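Local coordinates for protein CurD (Moorea producens 3L, PDB 5KP7) that probably carries out HMG-CoA synthase-type acyl condensation as a member of the thiolase-like superfamily, and binds 4'-phosphopantetheine in its pocket, at residues A[242-247]-A[271-276]; A[246-251]-A[286-291]; A[250-255]-A[262-267]. The protein carries 3 engineered substitutions. One frame throughout, in Å; residues are numbered along the deposited sequence.

Interaction 1. Residues A[242-247]-A[271-276]. With PNS (4'-phosphopantetheine), chain E.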
# COMPACT_ATOMS: atom_id res chain seq x y z
N LEU A 242 -0.25 4.06 14.84
CA LEU A 242 -1.39 4.41 15.70
C LEU A 242 -2.50 5.14 14.94
O LEU A 242 -3.68 4.91 15.18
CB LEU A 242 -0.92 5.22 16.93
CG LEU A 242 0.10 4.50 17.82
CD1 LEU A 242 0.80 5.47 18.77
CD2 LEU A 242 -0.52 3.36 18.59
N SER A 243 -2.12 6.02 14.01
CA SER A 243 -3.08 6.74 13.22
C SER A 243 -3.84 5.80 12.24
O SER A 243 -5.06 5.89 12.10
CB SER A 243 -2.35 7.86 12.44
OG SER A 243 -3.27 8.62 11.69
N TYR A 244 -3.12 4.89 11.61
CA TYR A 244 -3.73 3.84 10.78
C TYR A 244 -4.79 3.06 11.58
O TYR A 244 -5.90 2.82 11.10
CB TYR A 244 -2.64 2.90 10.28
CG TYR A 244 -3.07 1.77 9.34
CD1 TYR A 244 -3.77 0.68 9.80
CD2 TYR A 244 -2.71 1.78 8.01
CE1 TYR A 244 -4.11 -0.36 8.96
CE2 TYR A 244 -3.06 0.74 7.15
CZ TYR A 244 -3.76 -0.34 7.64
OH TYR A 244 -4.11 -1.39 6.83
N LEU A 245 -4.43 2.65 12.79
CA LEU A 245 -5.36 1.91 13.64
C LEU A 245 -6.60 2.72 14.02
O LEU A 245 -7.71 2.21 13.96
CB LEU A 245 -4.63 1.42 14.90
CG LEU A 245 -3.60 0.32 14.65
CD1 LEU A 245 -2.62 0.18 15.81
CD2 LEU A 245 -4.28 -0.99 14.38
N ASP A 246 -6.40 3.99 14.38
CA ASP A 246 -7.52 4.90 14.64
C ASP A 246 -8.44 5.01 13.41
O ASP A 246 -9.64 4.96 13.54
CB ASP A 246 -7.06 6.29 15.06
CG ASP A 246 -6.55 6.38 16.49
OD1 ASP A 246 -6.86 5.49 17.33
OD2 ASP A 246 -5.87 7.40 16.79
N CYS A 247 -7.87 5.17 12.23
CA CYS A 247 -8.65 5.33 11.02
C CYS A 247 -9.36 4.03 10.62
O CYS A 247 -10.48 4.05 10.12
CB CYS A 247 -7.78 5.83 9.89
SG CYS A 247 -7.36 7.59 10.04
N LEU A 271 -10.91 -9.63 3.44
CA LEU A 271 -10.56 -8.24 3.76
C LEU A 271 -9.22 -7.91 3.14
O LEU A 271 -8.25 -8.66 3.31
CB LEU A 271 -10.49 -8.05 5.27
CG LEU A 271 -11.80 -8.27 6.02
CD1 LEU A 271 -11.51 -8.43 7.50
CD2 LEU A 271 -12.80 -7.14 5.77
N SER A 272 -9.17 -6.80 2.39
CA SER A 272 -7.94 -6.27 1.80
C SER A 272 -7.64 -4.92 2.41
O SER A 272 -8.58 -4.13 2.68
CB SER A 272 -8.07 -6.14 0.28
OG SER A 272 -7.66 -7.37 -0.34
N PHE A 273 -6.36 -4.66 2.66
CA PHE A 273 -5.94 -3.46 3.40
C PHE A 273 -4.79 -2.79 2.66
O PHE A 273 -3.98 -3.48 2.01
CB PHE A 273 -5.38 -3.87 4.76
CG PHE A 273 -6.38 -4.48 5.74
CD1 PHE A 273 -6.74 -5.81 5.65
CD2 PHE A 273 -6.83 -3.76 6.84
CE1 PHE A 273 -7.58 -6.39 6.61
CE2 PHE A 273 -7.67 -4.32 7.80
CZ PHE A 273 -8.07 -5.64 7.65
N HIS A 274 -4.66 -1.46 2.81
CA HIS A 274 -3.40 -0.83 2.53
C HIS A 274 -2.37 -1.54 3.41
O HIS A 274 -2.59 -1.68 4.61
CB HIS A 274 -3.41 0.67 2.88
CG HIS A 274 -2.07 1.29 2.76
ND1 HIS A 274 -1.33 1.17 1.61
CD2 HIS A 274 -1.27 1.91 3.66
CE1 HIS A 274 -0.15 1.72 1.78
NE2 HIS A 274 -0.09 2.19 3.01
N THR A 275 -1.26 -2.01 2.80
CA THR A 275 -0.32 -2.91 3.45
C THR A 275 1.10 -2.36 3.42
O THR A 275 1.90 -2.66 2.53
CB THR A 275 -0.41 -4.32 2.79
OG1 THR A 275 -1.74 -4.84 2.91
CG2 THR A 275 0.55 -5.30 3.49
N PRO A 276 1.45 -1.52 4.41
CA PRO A 276 2.84 -1.06 4.47
C PRO A 276 3.81 -2.22 4.67
O PRO A 276 4.90 -2.22 4.11
CB PRO A 276 2.83 -0.11 5.67
CG PRO A 276 1.43 0.34 5.78
CD PRO A 276 0.62 -0.88 5.44
O23 PNS E . 9.58 -3.21 13.39
P24 PNS E . 9.72 -1.71 13.32
O26 PNS E . 10.86 -1.03 14.04
O27 PNS E . 9.90 -1.25 11.77
C28 PNS E . 9.05 -1.74 10.74
C29 PNS E . 9.83 -1.96 9.44
C30 PNS E . 8.96 -2.26 8.23
C31 PNS E . 11.36 -2.18 9.55
C32 PNS E . 10.14 -0.43 9.04
O33 PNS E . 10.89 -0.32 7.80
C34 PNS E . 9.01 0.57 8.87
O35 PNS E . 8.52 1.13 9.84
N36 PNS E . 8.53 0.71 7.63
C37 PNS E . 7.19 1.19 7.38
C38 PNS E . 7.04 2.69 7.38
C39 PNS E . 5.57 2.90 7.09
O40 PNS E . 5.20 3.03 5.93
N41 PNS E . 4.75 2.89 8.14
C42 PNS E . 3.33 3.07 7.96
C43 PNS E . 2.53 2.75 9.20
S44 PNS E . 0.82 3.13 8.77
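A buried hydrogen bond from the side chain of Y244 to the backbone of H274 ties helix 237-258 to the end of strand 270-273, beside the 4'-phosphopantetheine pocket of this thiolase-like fold. Strand 270-273 is an outermost strand, within this chain, of the mixed sheet; past F273 the chain leaves it and turns into the pocket wall. The two backbones stay well apart, the nearest CA atoms, those of Y244 and H274, being 9.5 Å from each other, and the tyrosine side chain spans the gap. With CG anti to the backbone N (chi1 -177°), the ring extends out from the helix toward the strand end. Its hydroxyl donates to the carbonyl: Y244 OH lies 2.7 Å from H274 O, in the carbonyl plane and with a C=O...donor angle of 153°. H274 O in turn sits at the edge of the phenol ring, near its plane. F273 CB and the H274 imidazole pack round this bond. F273 CB comes within 3.5 Å of Y244 OH, the two side chains crossing at about a right angle. The imidazole meets the phenol ring obliquely, H274 CD2 being 4.1 Å from Y244 CE2, and also touches N320, which binds the phosphopantetheine. The bend after the strand has its own tie, T275 OG1 donating to F273 O over 2.8 Å from above the carbonyl plane. F348 of strand 343-351 meets the Y244 ring edge-to-face, and M280 of helix 278-293 packs on it too. Y244 and P276 both line the ligand pocket, at the thiol end of the arm. P276 CB approaches the amide oxygen O40 of the ligand to 3.9 Å, while the ligand sulfur S44 rests 3.8 Å from Y244 CB.

Interaction 2. Residues A[246-251]-A[286-291]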
# COMPACT_ATOMS: atom_id res chain seq x y z
N ASP A 246 -6.40 3.99 14.38
CA ASP A 246 -7.52 4.90 14.64
C ASP A 246 -8.44 5.01 13.41
O ASP A 246 -9.64 4.96 13.54
CB ASP A 246 -7.06 6.29 15.06
CG ASP A 246 -6.55 6.38 16.49
OD1 ASP A 246 -6.86 5.49 17.33
OD2 ASP A 246 -5.87 7.40 16.79
N CYS A 247 -7.87 5.17 12.23
CA CYS A 247 -8.65 5.33 11.02
C CYS A 247 -9.36 4.03 10.62
O CYS A 247 -10.48 4.05 10.12
CB CYS A 247 -7.78 5.83 9.89
SG CYS A 247 -7.36 7.59 10.04
N CYS A 248 -8.70 2.91 10.84
CA CYS A 248 -9.29 1.62 10.52
C CYS A 248 -10.59 1.46 11.31
O CYS A 248 -11.64 1.11 10.73
CB CYS A 248 -8.28 0.50 10.80
SG CYS A 248 -8.75 -1.12 10.16
N GLU A 249 -10.56 1.80 12.61
CA GLU A 249 -11.75 1.78 13.46
C GLU A 249 -12.83 2.77 13.00
O GLU A 249 -14.01 2.40 12.88
CB GLU A 249 -11.36 2.07 14.92
CG GLU A 249 -12.53 2.38 15.84
CD GLU A 249 -12.18 2.47 17.32
OE1 GLU A 249 -11.00 2.34 17.73
OE2 GLU A 249 -13.14 2.67 18.12
N ASN A 250 -12.43 4.03 12.80
CA ASN A 250 -13.41 5.10 12.57
C ASN A 250 -13.98 5.10 11.15
O ASN A 250 -15.16 5.37 10.98
CB ASN A 250 -12.84 6.48 12.94
CG ASN A 250 -12.79 6.73 14.42
OD1 ASN A 250 -13.82 6.92 15.05
ND2 ASN A 250 -11.61 6.73 15.00
N ALA A 251 -13.18 4.78 10.15
CA ALA A 251 -13.74 4.63 8.80
C ALA A 251 -14.76 3.49 8.71
O ALA A 251 -15.82 3.61 8.09
CB ALA A 251 -12.62 4.46 7.78
N ARG A 286 -6.43 -7.94 14.05
CA ARG A 286 -6.57 -8.44 15.42
C ARG A 286 -7.29 -7.40 16.28
O ARG A 286 -8.24 -7.72 17.01
CB ARG A 286 -5.21 -8.78 16.00
CG ARG A 286 -5.20 -9.22 17.47
CD ARG A 286 -3.84 -8.92 18.09
NE ARG A 286 -2.83 -9.67 17.40
CZ ARG A 286 -1.65 -9.26 16.95
NH1 ARG A 286 -1.12 -8.06 17.17
NH2 ARG A 286 -0.93 -10.17 16.31
N ASN A 287 -6.87 -6.14 16.17
CA ASN A 287 -7.50 -5.07 16.94
C ASN A 287 -8.99 -4.92 16.61
O ASN A 287 -9.84 -4.81 17.49
CB ASN A 287 -6.74 -3.75 16.70
CG ASN A 287 -7.23 -2.62 17.58
OD1 ASN A 287 -7.57 -1.54 17.09
ND2 ASN A 287 -7.24 -2.84 18.88
N MET A 288 -9.30 -4.95 15.32
CA MET A 288 -10.69 -4.89 14.89
C MET A 288 -11.54 -6.07 15.40
O MET A 288 -12.66 -5.87 15.89
CB MET A 288 -10.80 -4.83 13.37
CG MET A 288 -10.19 -3.56 12.75
SD MET A 288 -11.21 -2.09 12.98
CE MET A 288 -12.44 -2.39 11.73
N MET A 289 -11.01 -7.29 15.26
CA MET A 289 -11.72 -8.50 15.73
C MET A 289 -11.93 -8.49 17.25
O MET A 289 -13.01 -8.85 17.73
CB MET A 289 -11.00 -9.77 15.28
CG MET A 289 -11.09 -10.05 13.78
SD MET A 289 -12.75 -10.46 13.20
CE MET A 289 -12.98 -12.10 13.86
N ARG A 290 -10.90 -8.09 18.00
CA ARG A 290 -10.99 -8.00 19.49
C ARG A 290 -12.11 -7.02 19.88
O ARG A 290 -12.95 -7.35 20.72
CB ARG A 290 -9.62 -7.57 20.06
CG ARG A 290 -9.33 -7.73 21.55
CD ARG A 290 -7.80 -7.67 21.83
NE ARG A 290 -7.15 -6.55 21.12
CZ ARG A 290 -5.88 -6.51 20.66
NH1 ARG A 290 -5.01 -7.51 20.87
NH2 ARG A 290 -5.46 -5.42 20.01
N ARG A 291 -12.16 -5.85 19.26
CA ARG A 291 -13.12 -4.81 19.65
C ARG A 291 -14.54 -5.09 19.13
O ARG A 291 -15.52 -5.00 19.90
CB ARG A 291 -12.64 -3.44 19.20
CG ARG A 291 -13.42 -2.26 19.79
CD ARG A 291 -12.91 -0.93 19.25
NE ARG A 291 -12.70 -1.05 17.82
CZ ARG A 291 -13.64 -0.92 16.86
NH1 ARG A 291 -14.91 -0.59 17.15
NH2 ARG A 291 -13.28 -1.11 15.59
O HOH W 1 -15.13 0.13 14.08
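At E249 and M288, whose CA atoms are 6.9 Å apart, helix segments 246-251 and 286-291 make their nearest backbone approach; the short axes pass at 10.5 Å and run in broadly the same direction, crossing at -46°. On the buried side sulfur meets sulfur-bearing chain: C248 SG rests 3.8 Å from M288 CG. The methionine is bent at chi2 and chi3 (both near -75°), which curls its methyl back until M288 CE lies 3.7 Å from C248 O. Further out, the R291 guanidinium lies flat against E249, with E249 CG over the centre of one face and the carboxylate nearly parallel to it. The salt bridge is long, E249 OE2 to R291 NE 3.8 Å, and rests on charge alone; R253 is the stronger mate of OE2, and OE1 pairs with a basic side chain of another protein's chain. Water 1 accepts from R291 NH2 (2.7 Å) and donates to E249 O (2.8 Å). A leucine here would probably leave water 1 without its donor and E249 without this long charge partner and the flat group over its CG. This is helix-helix packing, apolar inside and charged at its rim, joining helices 237-258 and 278-293.

Interaction 3. Residues A[250-255]-A[262-267]. With SO4 (sulfate ion), chain D.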
# COMPACT_ATOMS: atom_id res chain seq x y z
N ASN A 250 -12.43 4.03 12.80
CA ASN A 250 -13.41 5.10 12.57
C ASN A 250 -13.98 5.10 11.15
O ASN A 250 -15.16 5.37 10.98
CB ASN A 250 -12.84 6.48 12.94
CG ASN A 250 -12.79 6.73 14.42
OD1 ASN A 250 -13.82 6.92 15.05
ND2 ASN A 250 -11.61 6.73 15.00
N ALA A 251 -13.18 4.78 10.15
CA ALA A 251 -13.74 4.63 8.80
C ALA A 251 -14.76 3.49 8.71
O ALA A 251 -15.82 3.61 8.09
CB ALA A 251 -12.62 4.46 7.78
N TYR A 252 -14.42 2.37 9.33
CA TYR A 252 -15.35 1.24 9.37
C TYR A 252 -16.63 1.61 10.14
O TYR A 252 -17.72 1.24 9.71
CB TYR A 252 -14.71 -0.03 9.94
CG TYR A 252 -15.70 -1.19 9.93
CD1 TYR A 252 -16.05 -1.80 8.73
CD2 TYR A 252 -16.33 -1.61 11.10
CE1 TYR A 252 -17.00 -2.80 8.68
CE2 TYR A 252 -17.27 -2.62 11.05
CZ TYR A 252 -17.60 -3.21 9.84
OH TYR A 252 -18.53 -4.23 9.83
N ARG A 253 -16.50 2.35 11.25
CA ARG A 253 -17.70 2.77 12.01
C ARG A 253 -18.62 3.59 11.12
O ARG A 253 -19.83 3.42 11.17
CB ARG A 253 -17.32 3.57 13.26
CG ARG A 253 -18.57 4.07 14.01
CD ARG A 253 -18.31 4.60 15.41
NE ARG A 253 -17.63 3.60 16.24
CZ ARG A 253 -16.38 3.69 16.70
NH1 ARG A 253 -15.61 4.75 16.46
NH2 ARG A 253 -15.89 2.71 17.45
N HIS A 254 -18.05 4.48 10.32
CA HIS A 254 -18.83 5.32 9.40
C HIS A 254 -19.57 4.45 8.38
O HIS A 254 -20.76 4.64 8.11
CB HIS A 254 -17.91 6.36 8.75
CG HIS A 254 -18.63 7.44 8.01
ND1 HIS A 254 -18.13 8.03 6.87
CD2 HIS A 254 -19.83 8.04 8.24
CE1 HIS A 254 -18.96 8.96 6.45
NE2 HIS A 254 -20.01 8.98 7.26
N TYR A 255 -18.87 3.44 7.85
CA TYR A 255 -19.50 2.50 6.93
C TYR A 255 -20.65 1.74 7.64
O TYR A 255 -21.76 1.62 7.09
CB TYR A 255 -18.44 1.55 6.40
CG TYR A 255 -18.89 0.43 5.50
CD1 TYR A 255 -19.51 -0.70 6.03
CD2 TYR A 255 -18.61 0.44 4.12
CE1 TYR A 255 -19.90 -1.76 5.22
CE2 TYR A 255 -18.97 -0.61 3.31
CZ TYR A 255 -19.62 -1.72 3.86
OH TYR A 255 -19.99 -2.79 3.06
N VAL A 262 -24.54 -4.64 9.03
CA VAL A 262 -23.28 -5.23 8.59
C VAL A 262 -22.49 -5.77 9.79
O VAL A 262 -22.55 -5.22 10.88
CB VAL A 262 -22.45 -4.23 7.76
CG1 VAL A 262 -21.82 -3.15 8.63
CG2 VAL A 262 -21.39 -4.97 6.96
N ASP A 263 -21.80 -6.89 9.57
CA ASP A 263 -21.00 -7.56 10.60
C ASP A 263 -19.59 -7.75 10.08
O ASP A 263 -19.42 -8.23 8.98
CB ASP A 263 -21.61 -8.91 10.96
CG ASP A 263 -20.89 -9.57 12.12
OD1 ASP A 263 -21.35 -9.37 13.28
OD2 ASP A 263 -19.89 -10.27 11.89
N TYR A 264 -18.59 -7.39 10.88
CA TYR A 264 -17.21 -7.40 10.42
C TYR A 264 -16.70 -8.80 10.07
O TYR A 264 -15.86 -8.93 9.21
CB TYR A 264 -16.29 -6.76 11.45
CG TYR A 264 -14.88 -6.52 11.00
CD1 TYR A 264 -14.57 -5.50 10.09
CD2 TYR A 264 -13.84 -7.27 11.51
CE1 TYR A 264 -13.28 -5.27 9.67
CE2 TYR A 264 -12.54 -7.04 11.11
CZ TYR A 264 -12.27 -6.03 10.20
OH TYR A 264 -10.99 -5.78 9.80
N ARG A 265 -17.22 -9.83 10.74
CA ARG A 265 -16.90 -11.21 10.35
C ARG A 265 -17.83 -11.72 9.27
O ARG A 265 -17.38 -12.22 8.25
CB ARG A 265 -16.94 -12.17 11.54
CG ARG A 265 -16.57 -13.59 11.12
CD ARG A 265 -16.14 -14.48 12.28
NE ARG A 265 -16.94 -14.26 13.47
CZ ARG A 265 -16.50 -14.38 14.74
NH1 ARG A 265 -15.24 -14.75 15.03
NH2 ARG A 265 -17.35 -14.13 15.73
N GLU A 266 -19.13 -11.61 9.49
CA GLU A 266 -20.10 -12.30 8.63
C GLU A 266 -20.33 -11.70 7.26
O GLU A 266 -20.68 -12.42 6.34
CB GLU A 266 -21.46 -12.46 9.35
CG GLU A 266 -21.37 -13.24 10.64
CD GLU A 266 -20.79 -14.63 10.44
OE1 GLU A 266 -21.32 -15.39 9.59
OE2 GLU A 266 -19.80 -14.98 11.13
N SER A 267 -20.16 -10.38 7.11
CA SER A 267 -20.51 -9.73 5.85
C SER A 267 -19.41 -9.75 4.82
O SER A 267 -19.67 -9.45 3.67
CB SER A 267 -20.92 -8.28 6.11
OG SER A 267 -22.03 -8.28 7.00
S SO4 D . -23.28 -5.55 2.57
O1 SO4 D . -22.04 -4.92 3.09
O2 SO4 D . -23.56 -5.05 1.19
O3 SO4 D . -24.42 -5.22 3.45
O4 SO4 D . -23.09 -7.01 2.55
O HOH W 2 -20.16 -4.16 11.96
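Y252 and Y255, three residues apart on helix 237-258, reach out like two prongs toward segment 262-267, and V262 fits against both. Its CG1, in the crowded position between the backbone N and the carbonyl carbon (chi1 74°), approaches Y252 OH to 3.7 Å. The other methyl meets the Y255 ring at its edge and in its plane, V262 CG2 being 3.9 Å from Y255 CE1. Y264 supplies the second bump: its ring edge comes down on a face of Y252 in a T-shaped stack, centroids 5.2 Å apart and planes at 75°. Y264 CD1 leads, 3.8 Å from Y252 CZ and displaced toward the rim of the ring. F358 extends the aromatic layer with edge-to-face contacts to both Y252 and Y255, and M288 packs on Y252 and Y264 from helix 278-293.

Water 2 accepts from Y252 OH (2.7 Å) and donates to V262 O. Y255 OH is hydrogen-bonded to S360 and donates to O1 of a sulfate, probably from the crystallisation liquor, at 3.0 Å. The loop keeps its shape through D263 OD2, which takes up both R265 N and E266 N, and through D263 N, which donates to S267 OG at 173°; K293 pairs with D263 OD1. The loop leading to strand 270-273 thus runs back along the helix against Y252 and Y255, turning through the Asx turn and Asx motif at D263.

How the interactions relate
All three contacts start from helix 237-258, moving along it from interaction 1 through interaction 2 to interaction 3. Their partners come in a different order: loop 262-267 first, then the end of strand 270-273, then helix 278-293, so interaction 3 is nested inside the loop closed by interaction 1. The centres of interactions 1 and 2, and of 2 and 3, are about 9 Å apart, those of 1 and 3 about 14 Å. Packing is continuous: F273 touches C248, and Y264 OH reaches L271 and F273. Helix 237-258 thus packs beside strand 270-273, an outermost strand of the mixed sheet within this chain, with interaction 1 at the phosphopantetheine pocket and interaction 3 away from the annotated sites.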